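Local coordinates for pathogenicity island protein (Staphylococcus aureus subsp. aureus, PDB 3HL6) that is of unknown function but is encoded by an open reading frame of a mobile staphylococcal pathogenicity island, at residues B[103-106]-B[107-111]. Sequence-based numbering, arbitrary orientation.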
ATOM      1  N   MET B 103      18.271   1.252   3.640  1.00 47.02           N
ATOM      2  CA  MET B 103      17.554   0.849   4.820  1.00 47.32           C
ATOM      3  C   MET B 103      17.771  -0.622   5.099  1.00 46.78           C
ATOM      4  O   MET B 103      17.993  -1.014   6.262  1.00 46.99           O
ATOM      5  CB  MET B 103      16.080   1.147   4.713  1.00 47.91           C
ATOM      6  CG  MET B 103      15.369   0.851   6.016  1.00 52.03           C
ATOM      7  SD  MET B 103      15.823   1.968   7.351  1.00 60.60           S
ATOM      8  CE  MET B 103      14.897   1.293   8.730  1.00 60.29           C
ATOM      9  N   MET B 104      17.722  -1.440   4.048  1.00 45.30           N
ATOM     10  CA  MET B 104      17.855  -2.880   4.245  1.00 44.72           C
ATOM     11  C   MET B 104      19.311  -3.230   4.540  1.00 45.15           C
ATOM     12  O   MET B 104      19.595  -4.023   5.426  1.00 44.66           O
ATOM     13  CB  MET B 104      17.291  -3.644   3.045  1.00 44.59           C
ATOM     14  CG  MET B 104      17.424  -5.130   3.133  1.00 44.40           C
ATOM     15  SD  MET B 104      16.848  -6.088   1.709  1.00 40.94           S
ATOM     16  CE  MET B 104      17.118  -7.704   2.392  1.00 40.51           C
ATOM     17  N   ALA B 105      20.236  -2.605   3.811  1.00 46.16           N
ATOM     18  CA  ALA B 105      21.674  -2.793   4.023  1.00 46.35           C
ATOM     19  C   ALA B 105      22.087  -2.442   5.448  1.00 46.76           C
ATOM     20  O   ALA B 105      22.898  -3.136   6.080  1.00 46.54           O
ATOM     21  CB  ALA B 105      22.462  -1.950   3.025  1.00 46.04           C
ATOM     22  N   SER B 106      21.522  -1.350   5.944  1.00 47.49           N
ATOM     23  CA  SER B 106      21.668  -0.964   7.348  1.00 47.93           C
ATOM     24  C   SER B 106      21.257  -2.066   8.279  1.00 47.74           C
ATOM     25  O   SER B 106      22.060  -2.526   9.073  1.00 48.12           O
ATOM     26  CB  SER B 106      20.814   0.251   7.635  1.00 47.86           C
ATOM     27  OG  SER B 106      21.431   1.006   8.639  1.00 52.09           O
ATOM     28  N   GLN B 107      20.008  -2.514   8.165  1.00 47.89           N
ATOM     29  CA  GLN B 107      19.506  -3.554   9.057  1.00 48.48           C
ATOM     30  C   GLN B 107      20.295  -4.841   8.979  1.00 48.37           C
ATOM     31  O   GLN B 107      20.372  -5.583   9.948  1.00 48.52           O
ATOM     32  CB  GLN B 107      18.045  -3.862   8.767  1.00 48.48           C
ATOM     33  CG  GLN B 107      17.137  -2.720   9.061  1.00 51.56           C
ATOM     34  CD  GLN B 107      17.224  -2.276  10.496  1.00 56.20           C
ATOM     35  OE1 GLN B 107      17.329  -3.094  11.417  1.00 60.44           O
ATOM     36  NE2 GLN B 107      17.180  -0.969  10.706  1.00 58.42           N
ATOM     37  N   LEU B 108      20.850  -5.119   7.811  1.00 48.79           N
ATOM     38  CA  LEU B 108      21.555  -6.356   7.562  1.00 49.11           C
ATOM     39  C   LEU B 108      23.021  -6.253   8.007  1.00 49.72           C
ATOM     40  O   LEU B 108      23.568  -7.192   8.600  1.00 49.90           O
ATOM     41  CB  LEU B 108      21.447  -6.667   6.075  1.00 49.74           C
ATOM     42  CG  LEU B 108      21.857  -7.972   5.409  1.00 50.09           C
ATOM     43  CD1 LEU B 108      21.548  -9.184   6.254  1.00 50.51           C
ATOM     44  CD2 LEU B 108      21.116  -8.055   4.093  1.00 50.78           C
ATOM     45  N   PHE B 109      23.652  -5.112   7.760  1.00 49.73           N
ATOM     46  CA  PHE B 109      25.093  -5.010   7.920  1.00 50.42           C
ATOM     47  C   PHE B 109      25.568  -4.067   9.016  1.00 51.55           C
ATOM     48  O   PHE B 109      26.714  -4.146   9.440  1.00 51.52           O
ATOM     49  CB  PHE B 109      25.709  -4.505   6.617  1.00 50.75           C
ATOM     50  CG  PHE B 109      25.532  -5.425   5.467  1.00 48.90           C
ATOM     51  CD1 PHE B 109      25.746  -6.781   5.614  1.00 46.90           C
ATOM     52  CD2 PHE B 109      25.141  -4.928   4.234  1.00 47.56           C
ATOM     53  CE1 PHE B 109      25.605  -7.634   4.531  1.00 49.33           C
ATOM     54  CE2 PHE B 109      24.989  -5.770   3.148  1.00 48.34           C
ATOM     55  CZ  PHE B 109      25.216  -7.125   3.292  1.00 49.09           C
ATOM     56  N   GLU B 110      24.717  -3.152   9.452  1.00 52.81           N
ATOM     57  CA  GLU B 110      25.090  -2.229  10.507  1.00 54.54           C
ATOM     58  C   GLU B 110      24.267  -2.377  11.786  1.00 55.49           C
ATOM     59  O   GLU B 110      24.053  -1.405  12.495  1.00 56.08           O
ATOM     60  CB  GLU B 110      24.948  -0.799  10.006  1.00 54.62           C
ATOM     61  CG  GLU B 110      25.908  -0.441   8.911  1.00 57.71           C
ATOM     62  CD  GLU B 110      25.678   0.952   8.400  1.00 62.01           C
ATOM     63  OE1 GLU B 110      24.539   1.472   8.611  1.00 64.38           O
ATOM     64  OE2 GLU B 110      26.623   1.522   7.783  1.00 64.34           O
ATOM     65  N   ASP B 111      23.780  -3.573  12.081  1.00 56.62           N
ATOM     66  CA  ASP B 111      23.073  -3.784  13.332  1.00 57.08           C
ATOM     67  C   ASP B 111      23.885  -4.726  14.181  1.00 57.42           C
ATOM     68  O   ASP B 111      23.909  -5.935  13.945  1.00 57.58           O
ATOM     69  CB  ASP B 111      21.684  -4.368  13.084  1.00 57.07           C
ATOM     70  CG  ASP B 111      20.741  -4.170  14.267  1.00 58.56           C
ATOM     71  OD1 ASP B 111      21.126  -4.431  15.422  1.00 59.34           O
ATOM     72  OD2 ASP B 111      19.592  -3.765  14.037  1.00 60.68           O
TER
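Ser-106 and Glu-110, one helical turn apart, are joined twice at the C-terminal end of helix 100-109. The serine hydroxyl donates to the carboxylate, with OG of Ser-106 3.1 Å from OE1 of Glu-110; the oxygen is met on its anti side, 22° out of the carboxylate plane. Glu-110 reaches back because its CG stands beside the backbone N (chi1 -66°) and the chain runs extended beyond it. Besides this hydrogen bond, N of Glu-110 donates to O of Ser-106 at 2.8 Å, the last i to i+4 bond of the helix; Glu-110 then leaves helical phi/psi, and N of Asp-111 stands 4.5 Å from O of Gln-107. On another side, Met-103 and Gln-107 lie alongside each other, pointing the same way, and CE of Met-103 comes within 3.8 Å of NE2 of Gln-107. The Phe-109 ring approaches O of Ala-105 obliquely, its CD2 3.4 Å from that O and 4.2 Å from the CB of Ala-105; the same oxygen accepts N of Phe-109 at 2.7 Å, which brings the ring's root close. CG of Leu-108 lies over one ring face, offset toward the rim. Asp-111 then N-caps helix 112-121 through an OD1 bond to N of Phe-114. Met-104 and Leu-108 face Leu-159 of helix 152-163 and pack on helix 171-184, through Leu-177 and Val-180 respectively, while Phe-109 meets Leu-204 of helix 191-208, placing this turn within the helical part.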